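Local coordinates for xylulose kinase (PDB 3I8B), which probably phosphorylates D-xylulose to D-xylulose 5-phosphate with ATP, as a sugar kinase of the FGGY family, at residues 355-360 / 395-400. Sequence-based numbering, arbitrary orientation.
Sequences AFASKP and TRENLA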
loop_
_atom_site.group_PDB
_atom_site.type_symbol
_atom_site.label_atom_id
_atom_site.label_comp_id
_atom_site.label_asym_id
_atom_site.label_seq_id
_atom_site.Cartn_x
_atom_site.Cartn_y
_atom_site.Cartn_z
ATOM N N ALA A 355 -31.131 -5.312 9.052
ATOM C CA ALA A 355 -30.500 -4.073 9.493
ATOM C C ALA A 355 -31.349 -2.846 9.151
ATOM O O ALA A 355 -31.468 -1.917 9.957
ATOM C CB ALA A 355 -29.115 -3.949 8.891
ATOM N N PHE A 356 -31.931 -2.840 7.953
ATOM C CA PHE A 356 -32.776 -1.729 7.537
ATOM C C PHE A 356 -34.099 -1.705 8.297
ATOM O O PHE A 356 -34.761 -0.673 8.364
ATOM C CB PHE A 356 -33.047 -1.771 6.030
ATOM C CG PHE A 356 -31.824 -1.557 5.183
ATOM C CD1 PHE A 356 -30.987 -0.474 5.408
ATOM C CD2 PHE A 356 -31.525 -2.428 4.141
ATOM C CE1 PHE A 356 -29.860 -0.269 4.621
ATOM C CE2 PHE A 356 -30.403 -2.227 3.347
ATOM C CZ PHE A 356 -29.568 -1.146 3.591
ATOM N N ALA A 357 -34.494 -2.844 8.855
ATOM C CA ALA A 357 -35.693 -2.887 9.689
ATOM C C ALA A 357 -35.474 -2.152 11.022
ATOM O O ALA A 357 -36.432 -1.770 11.700
ATOM C CB ALA A 357 -36.104 -4.315 9.940
ATOM N N SER A 358 -34.205 -1.971 11.382
ATOM C CA SER A 358 -33.816 -1.289 12.615
ATOM C C SER A 358 -33.838 0.232 12.457
ATOM O O SER A 358 -34.559 0.769 11.611
ATOM C CB SER A 358 -32.412 -1.746 13.036
ATOM O OG SER A 358 -32.064 -1.274 14.329
ATOM N N LYS A 359 -33.038 0.914 13.274
ATOM C CA LYS A 359 -32.909 2.367 13.235
ATOM C C LYS A 359 -31.443 2.777 13.417
ATOM O O LYS A 359 -30.641 2.005 13.952
ATOM C CB LYS A 359 -33.749 2.998 14.346
ATOM C CG LYS A 359 -35.226 2.711 14.255
ATOM C CD LYS A 359 -35.929 3.133 15.536
ATOM C CE LYS A 359 -35.542 4.551 15.947
ATOM N NZ LYS A 359 -36.154 5.591 15.068
ATOM N N PRO A 360 -31.088 3.998 12.982
ATOM C CA PRO A 360 -29.712 4.470 13.167
ATOM C C PRO A 360 -29.324 4.434 14.641
ATOM O O PRO A 360 -29.960 5.095 15.465
ATOM C CB PRO A 360 -29.773 5.918 12.677
ATOM C CG PRO A 360 -30.895 5.938 11.695
ATOM C CD PRO A 360 -31.914 4.974 12.245
ATOM N N THR A 395 -32.305 -8.012 19.664
ATOM C CA THR A 395 -33.085 -8.668 18.622
ATOM C C THR A 395 -32.236 -8.788 17.366
ATOM O O THR A 395 -31.217 -8.109 17.243
ATOM C CB THR A 395 -34.339 -7.842 18.296
ATOM O OG1 THR A 395 -33.948 -6.536 17.847
ATOM C CG2 THR A 395 -35.220 -7.703 19.535
ATOM N N ARG A 396 -32.641 -9.643 16.433
ATOM C CA ARG A 396 -31.853 -9.844 15.221
ATOM C C ARG A 396 -31.729 -8.568 14.390
ATOM O O ARG A 396 -30.673 -8.295 13.806
ATOM C CB ARG A 396 -32.441 -10.971 14.373
ATOM C CG ARG A 396 -32.175 -12.346 14.944
ATOM C CD ARG A 396 -33.170 -13.368 14.428
ATOM N NE ARG A 396 -32.612 -14.230 13.389
ATOM C CZ ARG A 396 -33.097 -14.326 12.156
ATOM N NH1 ARG A 396 -32.525 -15.148 11.285
ATOM N NH2 ARG A 396 -34.157 -13.608 11.796
ATOM N N GLU A 397 -32.809 -7.794 14.331
ATOM C CA GLU A 397 -32.800 -6.561 13.557
ATOM C C GLU A 397 -31.720 -5.607 14.063
ATOM O O GLU A 397 -30.865 -5.154 13.296
ATOM C CB GLU A 397 -34.171 -5.882 13.593
ATOM C CG GLU A 397 -35.217 -6.540 12.698
ATOM C CD GLU A 397 -36.081 -7.575 13.419
ATOM O OE1 GLU A 397 -35.784 -7.929 14.593
ATOM O OE2 GLU A 397 -37.075 -8.022 12.794
ATOM N N ASN A 398 -31.760 -5.315 15.361
ATOM C CA ASN A 398 -30.808 -4.397 15.963
ATOM C C ASN A 398 -29.373 -4.931 15.917
ATOM O O ASN A 398 -28.438 -4.171 15.684
ATOM C CB ASN A 398 -31.211 -4.078 17.399
ATOM C CG ASN A 398 -32.472 -3.248 17.482
ATOM O OD1 ASN A 398 -33.162 -3.245 18.507
ATOM N ND2 ASN A 398 -32.783 -2.535 16.408
ATOM N N LEU A 399 -29.197 -6.229 16.149
ATOM C CA LEU A 399 -27.873 -6.828 16.029
ATOM C C LEU A 399 -27.362 -6.694 14.597
ATOM O O LEU A 399 -26.218 -6.291 14.370
ATOM C CB LEU A 399 -27.877 -8.301 16.438
ATOM C CG LEU A 399 -27.929 -8.647 17.938
ATOM C CD1 LEU A 399 -28.098 -10.128 18.118
ATOM C CD2 LEU A 399 -26.691 -8.177 18.696
ATOM N N ALA A 400 -28.209 -7.061 13.639
ATOM C CA ALA A 400 -27.877 -6.927 12.225
ATOM C C ALA A 400 -27.375 -5.514 11.946
ATOM O O ALA A 400 -26.308 -5.320 11.375
ATOM C CB ALA A 400 -29.091 -7.236 11.364
#
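Ala-355 and Ala-400 meet where the C-terminal end of helix 348-357 packs on the first turn of helix 396-420. Both helices belong to the C-terminal half of this FGGY kinase, whose two halves share the actin-like ATPase fold. The alanines let the backbones come close, with CA atoms 4.7 Å apart. The methyl CB of Ala-400 points at the other helix and lies 3.6 Å from N of Ala-355. The methyl of Ala-355 in turn rests 3.8 Å from the carbonyl C of Ala-400. Each small side chain therefore sits against the partner's main chain.

Next to this pair, CB of Ala-357 touches CG of Glu-397 at 3.7 Å. This is an aliphatic contact. The Glu-397 chain then bends at chi2 (94°) and takes its carboxylate away from segment 355-360. After Ala-357, Ser-358 packs its CB near O of Glu-397. Its OG is anti to its own backbone N (chi1 -171°), which carries the hydroxyl toward the Asn-398 amide.

Further out, Leu-351 and Leu-354 also touch Ala-400, and Val-404 touches Ala-355. Arg-401 donates from NH1 to O of Ala-355 and also touches the Ser-358 side chain. That carbonyl O also accepts from N of Ser-358 at 3.1 Å, a hydrogen bond that closes the turn from Ala-355 to Ser-358. N of Ala-400 donates a hydrogen bond to O of Arg-396 at 2.8 Å, one turn back in helix 396-420.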